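Local coordinates for protein secretion chaperonin CsaA (Picrophilus torridus, PDB 5ZDI) that probably binds tRNA through an OB-type domain and belongs to the CsaA family of protein-secretion chaperones, at residues I10-G15 against K62-V67; V14-E19 against K34-D39; K18-F23 against E57-K62; N45-I50 against K72-F77. All blocks are in the same frame, centred on the assembly; numbering follows the deposited sequence. Where two conformers were deposited one is given.

Contact 1: residues I10-G15 against K62-V67; sequences IDIRVG and KIIAVV
Five backbone hydrogen bonds tie I10-G15 to K62-V67 as antiparallel neighbours. R13 and A65 form a hydrogen-bonded pair in which R13 N reaches A65 O at 2.8 Å and A65 N returns to R13 O; G15 and I63 repeat this two-way pattern. A fifth bond, from V67 N to D11 O at 2.8 Å, carries the ladder beyond the last regular pair. The axes of 12-15 and 62-66 come within 4.6 Å, their directions 155° apart. Strand 12-22 belongs to the curled antiparallel sheet of the OB-type tRNA-binding domain, and strand 62-66 is one of its neighbours there.

Apolar contacts are densest on the face bearing I12, V14, I64 and V66. I12 CG2 presses on I64 CG2 at 3.4 Å, closer than methyl groups normally pack, while V14 CG2 meets I64 CD1 at 4.0 Å. Just ahead of the strand, I10 CG2 rests on V66 CG1 at 3.7 Å, and I10 also packs against I2 of the second subunit.

A salt bridge flanks V67. R13 grips D11 side-on, NE to OD1 at 2.8 Å and NH2 to OD2, with OD1 close to the guanidinium plane. The R13 chain bends at chi2 (-60°), and its CG lies 3.9 Å from V67 CG2, a methyl that also touches D11 OD2. K105 adds a second salt bridge to D11 OD1, and G103 O accepts from R13 NH1.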
loop_
_atom_site.group_PDB
_atom_site.type_symbol
_atom_site.label_atom_id
_atom_site.label_comp_id
_atom_site.label_asym_id
_atom_site.label_seq_id
_atom_site.Cartn_x
_atom_site.Cartn_y
_atom_site.Cartn_z
ATOM N N ILE A 10 12.173 2.613 -1.260
ATOM C CA ILE A 10 10.950 3.052 -1.945
ATOM C C ILE A 10 10.209 4.124 -1.101
ATOM O O ILE A 10 9.961 3.954 0.075
ATOM C CB ILE A 10 9.946 1.893 -2.241
ATOM C CG1 ILE A 10 10.629 0.575 -2.648
ATOM C CG2 ILE A 10 8.963 2.349 -3.339
ATOM C CD1 ILE A 10 11.451 0.643 -3.885
ATOM N N ASP A 11 9.920 5.236 -1.730
ATOM C CA ASP A 11 9.227 6.326 -1.115
ATOM C C ASP A 11 7.734 6.240 -1.442
ATOM O O ASP A 11 7.324 6.526 -2.588
ATOM C CB ASP A 11 9.826 7.666 -1.513
ATOM C CG ASP A 11 9.347 8.807 -0.587
ATOM O OD1 ASP A 11 8.612 8.536 0.397
ATOM O OD2 ASP A 11 9.786 9.970 -0.782
ATOM N N ILE A 12 6.962 5.790 -0.464
ATOM C CA ILE A 12 5.515 5.554 -0.699
ATOM C C ILE A 12 4.745 6.578 0.111
ATOM O O ILE A 12 4.975 6.706 1.360
ATOM C CB ILE A 12 5.101 4.136 -0.382
ATOM C CG1 ILE A 12 6.013 3.151 -1.123
ATOM C CG2 ILE A 12 3.617 3.943 -0.679
ATOM C CD1 ILE A 12 5.774 1.697 -0.764
ATOM N N ARG A 13 3.902 7.354 -0.585
ATOM C CA ARG A 13 3.085 8.408 0.073
ATOM C C ARG A 13 1.609 8.279 -0.103
ATOM O O ARG A 13 1.125 7.811 -1.154
ATOM C CB ARG A 13 3.494 9.740 -0.470
ATOM C CG ARG A 13 4.964 10.112 -0.291
ATOM C CD ARG A 13 5.420 10.160 1.180
ATOM N NE ARG A 13 6.845 10.568 1.122
ATOM C CZ ARG A 13 7.282 11.826 1.224
ATOM N NH1 ARG A 13 6.490 12.781 1.729
ATOM N NH2 ARG A 13 8.583 12.087 0.967
ATOM N N VAL A 14 0.883 8.919 0.811
ATOM C CA VAL A 14 -0.509 9.204 0.606
ATOM C C VAL A 14 -0.627 10.378 -0.346
ATOM O O VAL A 14 0.161 11.344 -0.264
ATOM C CB VAL A 14 -1.154 9.586 1.928
ATOM C CG1 VAL A 14 -2.597 9.979 1.754
ATOM C CG2 VAL A 14 -1.008 8.437 2.944
ATOM N N GLY A 15 -1.534 10.237 -1.281
ATOM C CA GLY A 15 -1.856 11.308 -2.222
ATOM C C GLY A 15 -3.392 11.440 -2.310
ATOM O O GLY A 15 -4.053 10.531 -1.914
ATOM N N LYS A 62 -8.306 9.420 -1.511
ATOM C CA LYS A 62 -6.923 9.242 -1.011
ATOM C C LYS A 62 -6.368 7.928 -1.523
ATOM O O LYS A 62 -7.016 6.860 -1.435
ATOM C CB LYS A 62 -6.842 9.282 0.518
ATOM C CG LYS A 62 -7.226 10.617 1.043
ATOM C CD LYS A 62 -7.223 10.617 2.557
ATOM C CE LYS A 62 -7.738 11.976 3.008
ATOM N NZ LYS A 62 -7.857 11.920 4.515
ATOM N N ILE A 63 -5.253 8.031 -2.176
ATOM C CA ILE A 63 -4.594 6.874 -2.787
ATOM C C ILE A 63 -3.154 6.773 -2.217
ATOM O O ILE A 63 -2.709 7.643 -1.449
ATOM C CB ILE A 63 -4.575 6.999 -4.332
ATOM C CG1 ILE A 63 -3.934 8.267 -4.877
ATOM C CG2 ILE A 63 -5.985 6.938 -4.881
ATOM C CD1 ILE A 63 -2.431 8.292 -4.742
ATOM N N ILE A 64 -2.466 5.698 -2.611
ATOM C CA ILE A 64 -1.135 5.467 -2.249
ATOM C C ILE A 64 -0.275 5.313 -3.462
ATOM O O ILE A 64 -0.628 4.617 -4.396
ATOM C CB ILE A 64 -1.113 4.095 -1.433
ATOM C CG1 ILE A 64 -2.115 4.115 -0.278
ATOM C CG2 ILE A 64 0.247 3.737 -0.897
ATOM C CD1 ILE A 64 -1.850 5.190 0.779
ATOM N N ALA A 65 0.908 5.967 -3.465
ATOM C CA ALA A 65 1.779 5.931 -4.631
ATOM C C ALA A 65 3.254 5.925 -4.294
ATOM O O ALA A 65 3.686 6.510 -3.289
ATOM C CB ALA A 65 1.467 7.106 -5.537
ATOM N N VAL A 66 4.024 5.321 -5.216
ATOM C CA VAL A 66 5.452 5.409 -5.212
ATOM C C VAL A 66 5.843 6.741 -5.843
ATOM O O VAL A 66 5.462 6.990 -7.006
ATOM C CB VAL A 66 6.106 4.284 -5.994
ATOM C CG1 VAL A 66 7.637 4.587 -5.929
ATOM C CG2 VAL A 66 5.780 2.950 -5.369
ATOM N N VAL A 67 6.630 7.573 -5.120
ATOM C CA VAL A 67 6.898 8.913 -5.615
ATOM C C VAL A 67 8.338 9.213 -6.064
ATOM O O VAL A 67 8.589 10.297 -6.588
ATOM C CB VAL A 67 6.483 10.008 -4.570
ATOM C CG1 VAL A 67 4.978 9.880 -4.289
ATOM C CG2 VAL A 67 7.398 9.955 -3.332
#

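Contact 2: residues V14-E19 against K34-D39; sequences VGIIKE and KIYFGD
A classic beta bulge interrupts the antiparallel hairpin of strands 12-22 and 31-36 where K18 and E19 both face K34. The evidence is a one-residue shift in register: I17 pairs with I35 across a non-hydrogen-bonded site, I17 CA and I35 CA 4.3 Å apart, yet the next pair is E19 with K34. K34 O receives K18 N at 2.8 Å and, weakly, E19 N at 3.3 Å, so one carbonyl serves two successive amides. K34 N closes the site on E19 O. Before the bulge, I16 and Y36 form a regular hydrogen-bonded pair, Y36 N giving to I16 O at 2.9 Å.

Beyond the backbone, the E19 and K34 side chains run alongside each other in the same direction. E19 CB lies 3.9 Å from K34 CB. Farther out, E19 OE2 and K34 NZ stay 4.7 Å from each other, which is no salt bridge; K34 instead has a cation-pi partner in Y43. I16 CG2 comes to the edge of the Y36 ring, near its plane. The opposite face of the hairpin holds I17 and I35, where I17 CG1 meets I35 CG1 at 4.2 Å.

At the other end the F37 ring lies against the backbone of V14 and G15, F37 CE1 being 3.6 Å from G15 CA. With chi1 at -79°, F37 CG is anti to its own carbonyl carbon, and the ring swings back towards strand 12-22. A strongly twisted hairpin, the axes of 14-19 and 34-36 at 136°, with a bulge is in keeping with the coiled strands of an OB-fold barrel.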
loop_
_atom_site.group_PDB
_atom_site.type_symbol
_atom_site.label_atom_id
_atom_site.label_comp_id
_atom_site.label_asym_id
_atom_site.label_seq_id
_atom_site.Cartn_x
_atom_site.Cartn_y
_atom_site.Cartn_z
ATOM N N VAL A 14 0.883 8.919 0.811
ATOM C CA VAL A 14 -0.509 9.204 0.606
ATOM C C VAL A 14 -0.627 10.378 -0.346
ATOM O O VAL A 14 0.161 11.344 -0.264
ATOM C CB VAL A 14 -1.154 9.586 1.928
ATOM C CG1 VAL A 14 -2.597 9.979 1.754
ATOM C CG2 VAL A 14 -1.008 8.437 2.944
ATOM N N GLY A 15 -1.534 10.237 -1.281
ATOM C CA GLY A 15 -1.856 11.308 -2.222
ATOM C C GLY A 15 -3.392 11.440 -2.310
ATOM O O GLY A 15 -4.053 10.531 -1.914
ATOM N N ILE A 16 -3.896 12.514 -2.897
ATOM C CA ILE A 16 -5.355 12.678 -3.129
ATOM C C ILE A 16 -5.542 13.046 -4.587
ATOM O O ILE A 16 -4.903 13.991 -5.120
ATOM C CB ILE A 16 -5.981 13.713 -2.181
ATOM C CG1 ILE A 16 -7.491 13.865 -2.430
ATOM C CG2 ILE A 16 -5.316 15.066 -2.335
ATOM C CD1 ILE A 16 -8.251 14.484 -1.281
ATOM N N ILE A 17 -6.420 12.310 -5.267
ATOM C CA ILE A 17 -6.667 12.585 -6.651
ATOM C C ILE A 17 -7.511 13.875 -6.774
ATOM O O ILE A 17 -8.606 13.978 -6.179
ATOM C CB ILE A 17 -7.392 11.391 -7.327
ATOM C CG1 ILE A 17 -6.489 10.135 -7.316
ATOM C CG2 ILE A 17 -7.818 11.744 -8.704
ATOM C CD1 ILE A 17 -7.177 8.835 -7.668
ATOM N N LYS A 18 -7.070 14.790 -7.628
ATOM C CA LYS A 18 -7.763 16.065 -7.831
ATOM C C LYS A 18 -8.389 16.257 -9.196
ATOM O O LYS A 18 -9.344 17.016 -9.291
ATOM C CB LYS A 18 -6.880 17.260 -7.503
ATOM C CG LYS A 18 -6.273 17.225 -6.113
ATOM C CD LYS A 18 -7.274 17.217 -4.969
ATOM C CE LYS A 18 -8.104 18.495 -4.868
ATOM N NZ LYS A 18 -8.792 18.494 -3.611
ATOM N N GLU A 19 -7.879 15.632 -10.217
ATOM C CA GLU A 19 -8.429 15.705 -11.565
ATOM C C GLU A 19 -8.260 14.347 -12.242
ATOM O O GLU A 19 -7.273 13.610 -11.966
ATOM C CB GLU A 19 -7.695 16.741 -12.406
ATOM C CG GLU A 19 -7.848 18.131 -11.901
ATOM C CD GLU A 19 -7.557 19.163 -13.001
ATOM O OE1 GLU A 19 -8.090 20.281 -12.862
ATOM O OE2 GLU A 19 -6.833 18.814 -13.967
ATOM N N LYS A 34 -4.229 13.626 -11.917
ATOM C CA LYS A 34 -3.467 14.704 -11.305
ATOM C C LYS A 34 -3.703 14.597 -9.803
ATOM O O LYS A 34 -4.818 14.689 -9.321
ATOM C CB LYS A 34 -3.854 16.045 -11.891
ATOM C CG LYS A 34 -3.133 17.160 -11.168
ATOM C CD LYS A 34 -3.419 18.464 -11.894
ATOM C CE LYS A 34 -2.843 19.611 -11.131
ATOM N NZ LYS A 34 -2.921 20.734 -12.110
ATOM N N ILE A 35 -2.611 14.334 -9.064
ATOM C CA ILE A 35 -2.674 13.900 -7.657
ATOM C C ILE A 35 -1.833 14.878 -6.815
ATOM O O ILE A 35 -0.684 15.252 -7.212
ATOM C CB ILE A 35 -2.048 12.506 -7.517
ATOM C CG1 ILE A 35 -2.685 11.560 -8.509
ATOM C CG2 ILE A 35 -2.136 12.006 -6.098
ATOM C CD1 ILE A 35 -2.143 10.168 -8.522
ATOM N N TYR A 36 -2.392 15.256 -5.685
ATOM C CA TYR A 36 -1.722 16.204 -4.743
ATOM C C TYR A 36 -1.088 15.398 -3.651
ATOM O O TYR A 36 -1.726 14.537 -3.095
ATOM C CB TYR A 36 -2.743 17.148 -4.145
ATOM C CG TYR A 36 -2.126 18.164 -3.170
ATOM C CD1 TYR A 36 -1.181 19.100 -3.612
ATOM C CD2 TYR A 36 -2.507 18.190 -1.812
ATOM C CE1 TYR A 36 -0.651 20.045 -2.728
ATOM C CE2 TYR A 36 -1.908 19.087 -0.910
ATOM C CZ TYR A 36 -1.003 20.005 -1.389
ATOM O OH TYR A 36 -0.436 20.905 -0.493
ATOM N N PHE A 37 0.199 15.669 -3.364
ATOM C CA PHE A 37 1.009 14.901 -2.415
ATOM C C PHE A 37 1.551 15.838 -1.309
ATOM O O PHE A 37 2.549 15.559 -0.668
ATOM C CB PHE A 37 2.166 14.292 -3.194
ATOM C CG PHE A 37 1.771 13.068 -3.963
ATOM C CD1 PHE A 37 1.599 11.833 -3.309
ATOM C CD2 PHE A 37 1.641 13.105 -5.343
ATOM C CE1 PHE A 37 1.217 10.688 -3.989
ATOM C CE2 PHE A 37 1.288 11.945 -6.057
ATOM C CZ PHE A 37 1.062 10.764 -5.398
ATOM N N GLY A 38 0.899 16.970 -1.117
ATOM C CA GLY A 38 1.230 17.835 0.038
ATOM C C GLY A 38 2.078 19.029 -0.431
ATOM O O GLY A 38 2.551 19.098 -1.598
ATOM N N ASP A 39 2.451 19.863 0.522
ATOM C CA ASP A 39 3.097 21.154 0.285
ATOM C C ASP A 39 4.503 21.094 -0.271
ATOM O O ASP A 39 5.039 22.121 -0.754
ATOM C CB ASP A 39 3.228 21.974 1.597
ATOM C CG ASP A 39 1.912 22.423 2.169
ATOM O OD1 ASP A 39 1.022 22.897 1.413
ATOM O OD2 ASP A 39 1.773 22.315 3.411
#

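Contact 3: residues K18-F23 against E57-K62; sequences KEVSDF and ELINKK
K18 NZ donates to N60 OD1 at 2.6 Å, the one hydrogen bond between K18-F23 and E57-K62. The ammonium group approaches in the plane of the N60 carbonyl, on a lone pair, with a C=O...N angle of 141°. K18 reaches it by folding: its side chain sets out away from 57-62, but bends at both chi2 and chi3 bring the chain round, so that K18 CE also passes 3.3 Å from N60 OD1. Both residues lie toward the surface, where the bond joins a strand to a turn.

The remaining contacts are apolar. I59 CD1 sits 3.7 Å from K18 O and 4.1 Å from V20 CG2, occupying the step between these two residues of the strand. From I59's neighbour, L58 CB meets the same V20 methyl, CG2, at 4.0 Å; the V20 and L58 side chains cross at about a right angle. Y31 packs against V20 and L58 as well.

What presents I59 and N60 to the strand is a type II beta turn from L58 to K61, closed by K61 N on L58 O at 3.0 Å. N60 takes up positive phi (57°), as the third position of such a turn requires, and its backbone is also hydrogen-bonded to I17. This turn joins the short helix 55-58 to strand 62-66, matching the OB-fold topology in which a helical connection precedes the fourth barrel strand.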
loop_
_atom_site.group_PDB
_atom_site.type_symbol
_atom_site.label_atom_id
_atom_site.label_comp_id
_atom_site.label_asym_id
_atom_site.label_seq_id
_atom_site.Cartn_x
_atom_site.Cartn_y
_atom_site.Cartn_z
ATOM N N LYS A 18 -7.070 14.790 -7.628
ATOM C CA LYS A 18 -7.763 16.065 -7.831
ATOM C C LYS A 18 -8.389 16.257 -9.196
ATOM O O LYS A 18 -9.344 17.016 -9.291
ATOM C CB LYS A 18 -6.880 17.260 -7.503
ATOM C CG LYS A 18 -6.273 17.225 -6.113
ATOM C CD LYS A 18 -7.274 17.217 -4.969
ATOM C CE LYS A 18 -8.104 18.495 -4.868
ATOM N NZ LYS A 18 -8.792 18.494 -3.611
ATOM N N GLU A 19 -7.879 15.632 -10.217
ATOM C CA GLU A 19 -8.429 15.705 -11.565
ATOM C C GLU A 19 -8.260 14.347 -12.242
ATOM O O GLU A 19 -7.273 13.610 -11.966
ATOM C CB GLU A 19 -7.695 16.741 -12.406
ATOM C CG GLU A 19 -7.848 18.131 -11.901
ATOM C CD GLU A 19 -7.557 19.163 -13.001
ATOM O OE1 GLU A 19 -8.090 20.281 -12.862
ATOM O OE2 GLU A 19 -6.833 18.814 -13.967
ATOM N N VAL A 20 -9.197 13.992 -13.106
ATOM C CA VAL A 20 -9.146 12.706 -13.812
ATOM C C VAL A 20 -9.563 12.953 -15.250
ATOM O O VAL A 20 -10.579 13.626 -15.435
ATOM C CB VAL A 20 -10.127 11.670 -13.270
ATOM C CG1 VAL A 20 -9.933 10.303 -13.995
ATOM C CG2 VAL A 20 -9.965 11.477 -11.808
ATOM N N SER A 21 -8.810 12.412 -16.227
ATOM C CA SER A 21 -9.220 12.509 -17.633
ATOM C C SER A 21 -8.931 11.180 -18.332
ATOM O O SER A 21 -8.183 10.382 -17.865
ATOM C CB SER A 21 -8.484 13.672 -18.359
ATOM O OG SER A 21 -7.101 13.409 -18.558
ATOM N N ASP A 22 -9.567 10.949 -19.488
ATOM C CA ASP A 22 -9.237 9.743 -20.243
ATOM C C ASP A 22 -7.851 9.813 -20.854
ATOM O O ASP A 22 -7.465 10.859 -21.377
ATOM C CB ASP A 22 -10.296 9.410 -21.318
ATOM C CG ASP A 22 -11.638 9.140 -20.728
ATOM O OD1 ASP A 22 -11.729 8.276 -19.847
ATOM O OD2 ASP A 22 -12.649 9.707 -21.174
ATOM N N PHE A 23 -7.099 8.708 -20.826
ATOM C CA PHE A 23 -5.821 8.642 -21.461
ATOM C C PHE A 23 -6.007 7.987 -22.866
ATOM O O PHE A 23 -5.691 6.827 -23.108
ATOM C CB PHE A 23 -4.827 7.899 -20.573
ATOM C CG PHE A 23 -3.392 7.955 -21.017
ATOM C CD1 PHE A 23 -2.988 8.664 -22.138
ATOM C CD2 PHE A 23 -2.422 7.222 -20.326
ATOM C CE1 PHE A 23 -1.679 8.654 -22.515
ATOM C CE2 PHE A 23 -1.107 7.233 -20.716
ATOM C CZ PHE A 23 -0.747 7.906 -21.861
ATOM N N GLU A 57 -15.876 8.646 -8.958
ATOM C CA GLU A 57 -15.399 7.852 -7.820
ATOM C C GLU A 57 -13.986 8.132 -7.411
ATOM O O GLU A 57 -13.656 7.892 -6.282
ATOM C CB GLU A 57 -15.572 6.375 -8.057
ATOM C CG GLU A 57 -17.059 6.047 -8.390
ATOM C CD GLU A 57 -17.191 4.570 -8.702
ATOM O OE1 GLU A 57 -16.589 4.001 -9.620
ATOM O OE2 GLU A 57 -17.910 3.950 -7.973
ATOM N N LEU A 58 -13.183 8.744 -8.281
ATOM C CA LEU A 58 -11.795 8.942 -7.959
ATOM C C LEU A 58 -11.530 10.374 -7.461
ATOM O O LEU A 58 -10.543 10.627 -6.811
ATOM C CB LEU A 58 -10.940 8.616 -9.180
ATOM C CG LEU A 58 -11.037 7.249 -9.751
ATOM C CD1 LEU A 58 -10.324 7.098 -11.082
ATOM C CD2 LEU A 58 -10.416 6.256 -8.747
ATOM N N ILE A 59 -12.367 11.342 -7.830
ATOM C CA ILE A 59 -12.154 12.732 -7.369
ATOM C C ILE A 59 -12.150 12.792 -5.844
ATOM O O ILE A 59 -13.083 12.303 -5.137
ATOM C CB ILE A 59 -13.229 13.640 -7.951
ATOM C CG1 ILE A 59 -13.132 13.634 -9.494
ATOM C CG2 ILE A 59 -13.171 15.028 -7.340
ATOM C CD1 ILE A 59 -12.036 14.517 -10.018
ATOM N N ASN A 60 -11.103 13.444 -5.317
ATOM C CA ASN A 60 -10.879 13.492 -3.901
ATOM C C ASN A 60 -10.737 12.191 -3.140
ATOM O O ASN A 60 -10.836 12.149 -1.902
ATOM C CB ASN A 60 -11.855 14.530 -3.234
ATOM C CG ASN A 60 -11.476 15.965 -3.660
ATOM O OD1 ASN A 60 -10.245 16.343 -3.560
ATOM N ND2 ASN A 60 -12.446 16.731 -4.224
ATOM N N LYS A 61 -10.391 11.116 -3.855
ATOM C CA LYS A 61 -10.025 9.866 -3.217
ATOM C C LYS A 61 -8.561 9.842 -2.766
ATOM O O LYS A 61 -7.660 10.199 -3.565
ATOM C CB LYS A 61 -10.285 8.710 -4.205
ATOM C CG LYS A 61 -10.300 7.352 -3.562
ATOM C CD LYS A 61 -10.386 6.297 -4.634
ATOM C CE LYS A 61 -10.111 4.839 -4.161
ATOM N NZ LYS A 61 -10.932 4.445 -3.082
ATOM N N LYS A 62 -8.306 9.420 -1.511
ATOM C CA LYS A 62 -6.923 9.242 -1.011
ATOM C C LYS A 62 -6.368 7.928 -1.523
ATOM O O LYS A 62 -7.016 6.860 -1.435
ATOM C CB LYS A 62 -6.842 9.282 0.518
ATOM C CG LYS A 62 -7.226 10.617 1.043
ATOM C CD LYS A 62 -7.223 10.617 2.557
ATOM C CE LYS A 62 -7.738 11.976 3.008
ATOM N NZ LYS A 62 -7.857 11.920 4.515
#

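Contact 4: residues N45-I50 against K72-F77; sequences NSSAQI and KQIANF
F77 and S47 bury most of the surface where N45-I50 meets K72-F77, and the F77 ring does most of the touching. It points its far end at the backbone of strand 43-48: F77 CE2 lies 3.6 Å from S47 N and 3.7 Å from S46 C, both of which sit at the ring's edge and near its plane. The ring therefore meets the strand edge-on at this point. Farther round, F77 CZ packs on N45 CB at 3.7 Å. An extended first torsion (chi1 178°) puts F77 CG anti to its backbone N and carries the ring toward strand 43-48.

S47 CB takes the second share of the contact, touched by F77 CE2 at 3.9 Å and, from another direction, by I74 CD1 at 3.8 Å. These are contacts of the serine's methylene rather than of a hydroxyl hydrogen bond. F23 also reaches S47, I74 and F77, its ring meeting that of F77 with the planes at about 55°, so that a small aromatic and aliphatic cluster covers this side of the strand.

I74 and F77 are set next to each other by a type II' beta turn running from I74 to F77, with mutual backbone bonds: I74 N to F77 O and F77 N to I74 O, each 2.8 Å. No hydrogen bond links the two segments, and S47 CA and I74 CA, the nearest such pair, are 8.3 Å apart. The contact thus rests on van der Waals packing of side chains, one aromatic ring foremost, against a strand whose backbone is hydrogen-bonded to other partners such as E80 and S79.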
loop_
_atom_site.group_PDB
_atom_site.type_symbol
_atom_site.label_atom_id
_atom_site.label_comp_id
_atom_site.label_asym_id
_atom_site.label_seq_id
_atom_site.Cartn_x
_atom_site.Cartn_y
_atom_site.Cartn_z
ATOM N N ASN A 45 1.467 13.749 -11.901
ATOM C CA ASN A 45 0.574 13.073 -12.807
ATOM C C ASN A 45 0.892 11.607 -12.814
ATOM O O ASN A 45 2.034 11.163 -12.577
ATOM C CB ASN A 45 0.747 13.609 -14.226
ATOM C CG ASN A 45 0.264 15.048 -14.397
ATOM O OD1 ASN A 45 -0.668 15.546 -13.712
ATOM N ND2 ASN A 45 0.903 15.712 -15.326
ATOM N N SER A 46 -0.116 10.803 -13.131
ATOM C CA SER A 46 0.006 9.359 -13.187
ATOM C C SER A 46 -0.905 8.819 -14.258
ATOM O O SER A 46 -2.011 9.331 -14.454
ATOM C CB SER A 46 -0.333 8.719 -11.857
ATOM O OG SER A 46 0.049 7.372 -11.901
ATOM N N SER A 47 -0.436 7.821 -14.957
ATOM C CA SER A 47 -1.295 6.932 -15.752
ATOM C C SER A 47 -1.763 5.731 -14.951
ATOM O O SER A 47 -0.950 5.025 -14.359
ATOM C CB SER A 47 -0.565 6.459 -17.026
ATOM O OG SER A 47 -1.381 5.539 -17.748
ATOM N N ALA A 48 -3.047 5.502 -14.843
ATOM C CA ALA A 48 -3.544 4.378 -14.027
ATOM C C ALA A 48 -4.625 3.559 -14.747
ATOM O O ALA A 48 -5.639 4.163 -15.170
ATOM C CB ALA A 48 -4.106 4.878 -12.692
ATOM N N GLN A 49 -4.437 2.234 -14.812
ATOM C CA GLN A 49 -5.426 1.322 -15.436
ATOM C C GLN A 49 -6.493 0.965 -14.440
ATOM O O GLN A 49 -6.635 -0.217 -14.032
ATOM C CB GLN A 49 -4.705 0.074 -15.971
ATOM C CG GLN A 49 -3.778 0.448 -17.100
ATOM C CD GLN A 49 -2.819 -0.653 -17.420
ATOM O OE1 GLN A 49 -3.244 -1.791 -17.555
ATOM N NE2 GLN A 49 -1.592 -0.299 -17.683
ATOM N N ILE A 50 -7.286 1.973 -14.105
ATOM C CA ILE A 50 -8.342 1.889 -13.093
ATOM C C ILE A 50 -9.719 2.355 -13.627
ATOM O O ILE A 50 -10.574 2.882 -12.908
ATOM C CB ILE A 50 -7.959 2.592 -11.802
ATOM C CG1 ILE A 50 -7.663 4.064 -12.068
ATOM C CG2 ILE A 50 -6.748 1.894 -11.152
ATOM C CD1 ILE A 50 -7.381 4.890 -10.772
ATOM N N LYS A 72 8.135 8.263 -16.393
ATOM C CA LYS A 72 7.944 7.232 -17.422
ATOM C C LYS A 72 7.129 7.895 -18.536
ATOM O O LYS A 72 5.998 8.386 -18.307
ATOM C CB LYS A 72 7.149 6.076 -16.808
ATOM C CG LYS A 72 6.861 4.898 -17.714
ATOM C CD LYS A 72 7.533 3.629 -17.193
ATOM C CE LYS A 72 6.915 2.401 -17.841
ATOM N NZ LYS A 72 6.926 2.515 -19.330
ATOM N N GLN A 73 7.685 7.938 -19.738
ATOM C CA GLN A 73 6.946 8.407 -20.902
ATOM C C GLN A 73 6.008 7.290 -21.397
ATOM O O GLN A 73 6.420 6.119 -21.557
ATOM C CB GLN A 73 7.900 8.762 -22.009
ATOM C CG GLN A 73 7.221 9.383 -23.222
ATOM C CD GLN A 73 7.345 10.875 -23.263
ATOM O OE1 GLN A 73 8.312 11.445 -22.732
ATOM N NE2 GLN A 73 6.388 11.529 -23.913
ATOM N N ILE A 74 4.750 7.644 -21.650
ATOM C CA ILE A 74 3.819 6.738 -22.263
ATOM C C ILE A 74 3.125 7.601 -23.326
ATOM O O ILE A 74 2.509 8.631 -23.007
ATOM C CB ILE A 74 2.772 6.217 -21.273
ATOM C CG1 ILE A 74 3.432 5.524 -20.080
ATOM C CG2 ILE A 74 1.784 5.272 -21.985
ATOM C CD1 ILE A 74 2.510 5.191 -18.938
ATOM N N ALA A 75 3.298 7.232 -24.607
ATOM C CA ALA A 75 2.950 8.119 -25.709
ATOM C C ALA A 75 3.498 9.501 -25.477
ATOM O O ALA A 75 4.694 9.651 -25.243
ATOM C CB ALA A 75 1.420 8.109 -25.957
ATOM N N ASN A 76 2.637 10.511 -25.524
ATOM C CA ASN A 76 2.939 11.915 -25.242
ATOM C C ASN A 76 2.701 12.393 -23.792
ATOM O O ASN A 76 2.601 13.584 -23.539
ATOM C CB ASN A 76 2.003 12.759 -26.119
ATOM C CG ASN A 76 0.516 12.559 -25.755
ATOM O OD1 ASN A 76 0.057 11.440 -25.430
ATOM N ND2 ASN A 76 -0.246 13.653 -25.802
ATOM N N PHE A 77 2.591 11.465 -22.842
ATOM C CA PHE A 77 2.256 11.797 -21.444
ATOM C C PHE A 77 3.386 11.281 -20.561
ATOM O O PHE A 77 3.943 10.218 -20.840
ATOM C CB PHE A 77 0.953 11.078 -21.121
ATOM C CG PHE A 77 0.470 11.254 -19.706
ATOM C CD1 PHE A 77 0.015 12.478 -19.238
ATOM C CD2 PHE A 77 0.499 10.170 -18.841
ATOM C CE1 PHE A 77 -0.455 12.591 -17.922
ATOM C CE2 PHE A 77 0.038 10.296 -17.518
ATOM C CZ PHE A 77 -0.438 11.488 -17.065
#

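Overall arrangement
Strand 12-22 runs through three of the four contacts. Contact 1 is the buried one, a backbone ladder with apolar packing beside the second subunit; contact 2 shares V14 and G15 with it and pairs the same strand with 31-36, partly buried. F37 of contact 2 packs on A65 and V67 of contact 1, joining their side chains. Contacts 3 and 4 lie at the surface, their centres about 14 Å apart, and neither pairs strands: a lysine-asparagine bond with aliphatic packing marks contact 3, a phenylalanine ring contact 4. F23, at the end of 18-23, links contact 3 to contact 4. From the buried contact 1 to the surface contacts 3 and 4, backbone bonding between segments gives way to side-chain contacts.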